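Side-chain contact in putative ATP-grasp superfamily protein (Archaeoglobus fulgidus, PDB 3DF7), which is of unknown function but carries an ATP-grasp domain and therefore probably binds ATP: residues A[110-115]-A[158-163]. Residues are numbered along the deposited sequence; the frame is centred on the assembly and turned at random.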
# COMPACT_ATOMS: atom_id res chain seq x y z
N ASP A 110 -12.06 6.09 2.92
CA ASP A 110 -12.92 6.36 4.06
C ASP A 110 -13.34 5.02 4.65
O ASP A 110 -14.17 4.32 4.07
CB ASP A 110 -14.17 7.14 3.63
CG ASP A 110 -15.00 7.60 4.80
OD1 ASP A 110 -15.09 6.85 5.80
OD2 ASP A 110 -15.59 8.70 4.73
N LYS A 111 -12.77 4.66 5.79
CA LYS A 111 -13.07 3.38 6.42
C LYS A 111 -14.56 3.17 6.70
O LYS A 111 -15.04 2.03 6.69
CB LYS A 111 -12.27 3.23 7.71
CG LYS A 111 -10.76 3.26 7.50
CD LYS A 111 -10.00 2.88 8.77
CE LYS A 111 -8.50 3.08 8.60
NZ LYS A 111 -8.14 4.51 8.41
N TRP A 112 -15.29 4.24 6.97
CA TRP A 112 -16.72 4.09 7.23
C TRP A 112 -17.44 3.72 5.94
O TRP A 112 -18.31 2.86 5.93
CB TRP A 112 -17.32 5.38 7.79
CG TRP A 112 -18.80 5.22 8.07
CD1 TRP A 112 -19.82 5.91 7.48
CD2 TRP A 112 -19.41 4.28 8.97
NE1 TRP A 112 -21.03 5.46 7.96
CE2 TRP A 112 -20.81 4.46 8.86
CE3 TRP A 112 -18.91 3.31 9.84
CZ2 TRP A 112 -21.71 3.70 9.61
CZ3 TRP A 112 -19.81 2.55 10.58
CH2 TRP A 112 -21.20 2.75 10.46
N GLU A 113 -17.06 4.37 4.85
CA GLU A 113 -17.67 4.08 3.56
C GLU A 113 -17.26 2.67 3.13
O GLU A 113 -18.06 1.92 2.58
CB GLU A 113 -17.23 5.11 2.51
CG GLU A 113 -17.92 6.47 2.66
CD GLU A 113 -19.43 6.38 2.49
OE1 GLU A 113 -19.88 5.78 1.49
OE2 GLU A 113 -20.16 6.90 3.36
N LEU A 114 -16.01 2.30 3.39
CA LEU A 114 -15.54 0.98 3.01
C LEU A 114 -16.30 -0.09 3.79
O LEU A 114 -16.66 -1.13 3.25
CB LEU A 114 -14.03 0.83 3.26
CG LEU A 114 -13.43 -0.53 2.88
CD1 LEU A 114 -13.74 -0.84 1.42
CD2 LEU A 114 -11.94 -0.52 3.13
N TYR A 115 -16.54 0.17 5.07
CA TYR A 115 -17.29 -0.77 5.90
C TYR A 115 -18.67 -1.05 5.30
O TYR A 115 -19.07 -2.20 5.13
CB TYR A 115 -17.45 -0.20 7.32
CG TYR A 115 -18.51 -0.89 8.14
CD1 TYR A 115 -18.39 -2.23 8.50
CD2 TYR A 115 -19.66 -0.21 8.54
CE1 TYR A 115 -19.38 -2.88 9.25
CE2 TYR A 115 -20.66 -0.84 9.28
CZ TYR A 115 -20.51 -2.17 9.63
OH TYR A 115 -21.50 -2.79 10.36
N GLY A 158 -14.65 12.25 13.40
CA GLY A 158 -13.71 11.92 12.34
C GLY A 158 -13.11 10.53 12.48
O GLY A 158 -12.34 10.10 11.62
N HIS A 159 -13.47 9.82 13.55
CA HIS A 159 -12.96 8.47 13.78
C HIS A 159 -14.09 7.44 13.72
O HIS A 159 -15.27 7.78 13.73
CB HIS A 159 -12.33 8.35 15.18
CG HIS A 159 -10.96 8.93 15.29
ND1 HIS A 159 -10.70 10.28 15.13
CD2 HIS A 159 -9.77 8.36 15.58
CE1 HIS A 159 -9.42 10.51 15.32
NE2 HIS A 159 -8.82 9.36 15.60
N ILE A 160 -13.70 6.17 13.64
CA ILE A 160 -14.68 5.10 13.65
C ILE A 160 -14.27 4.19 14.80
O ILE A 160 -13.12 4.24 15.25
CB ILE A 160 -14.68 4.24 12.35
CG1 ILE A 160 -13.31 3.59 12.15
CG2 ILE A 160 -15.08 5.09 11.16
CD1 ILE A 160 -13.33 2.43 11.16
N ALA A 161 -15.21 3.40 15.28
CA ALA A 161 -14.95 2.44 16.33
C ALA A 161 -14.93 1.12 15.57
O ALA A 161 -15.77 0.90 14.70
CB ALA A 161 -16.07 2.45 17.36
N GLN A 162 -13.98 0.25 15.88
CA GLN A 162 -13.92 -1.02 15.19
C GLN A 162 -13.47 -2.16 16.08
O GLN A 162 -12.45 -2.08 16.76
CB GLN A 162 -13.01 -0.94 13.96
CG GLN A 162 -13.05 -2.21 13.11
CD GLN A 162 -12.36 -2.04 11.77
OE1 GLN A 162 -11.13 -1.97 11.69
NE2 GLN A 162 -13.15 -1.97 10.71
N GLU A 163 -14.26 -3.22 16.06
CA GLU A 163 -13.99 -4.42 16.83
C GLU A 163 -12.55 -4.87 16.64
O GLU A 163 -12.04 -4.92 15.51
CB GLU A 163 -14.96 -5.53 16.40
CG GLU A 163 -14.52 -6.95 16.77
CD GLU A 163 -15.50 -8.01 16.30
OE1 GLU A 163 -16.13 -7.81 15.24
OE2 GLU A 163 -15.64 -9.05 16.97
O HOH W 1 -13.47 -0.23 7.76
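The indole of Trp112 is approached obliquely by the branch methyl CG2 of Ile160, which lies closer to the stem than to the ring, with Trp112 CB 4.1 Å from Ile160 CG2. Thr127 and Arg141 also pack against this tryptophan. The other arm of Ile160 reaches Lys111: CG1 sits between the backbone N and the carbonyl carbon (chi1 60°), and the extended second torsion carries Ile160 CD1 to 3.7 Å from Lys111 CB. The two side chains cross at about a right angle, and Lys111 CD passes 4.1 Å from the same Ile160 CD1. Beyond this methyl the lysine bends at its last torsion, and NZ is held by the carbonyl oxygens of Pro140 and Ala143. One water also joins the segments, donating to Lys111 O at 3.0 Å and accepting a weak bond from Gln162 NE2, an amide also bonded to Thr127 OG1; the backbone of Arg141 bonds to both Lys111 and Gly158. Asp110 caps helix 111-118: its OD1 accepts a bent bond from Trp112 N (2.9 Å, 133°) and a weak one from Glu113 N, while OD2 forms a salt bridge with Arg141. The helix's first turn thus rests on the central strand of the three-stranded antiparallel sheet in the ATP-grasp domain through aliphatic carbon, and the lysine's charge is probably stabilised by the two carbonyls, leaving its stem to pack against the isoleucine.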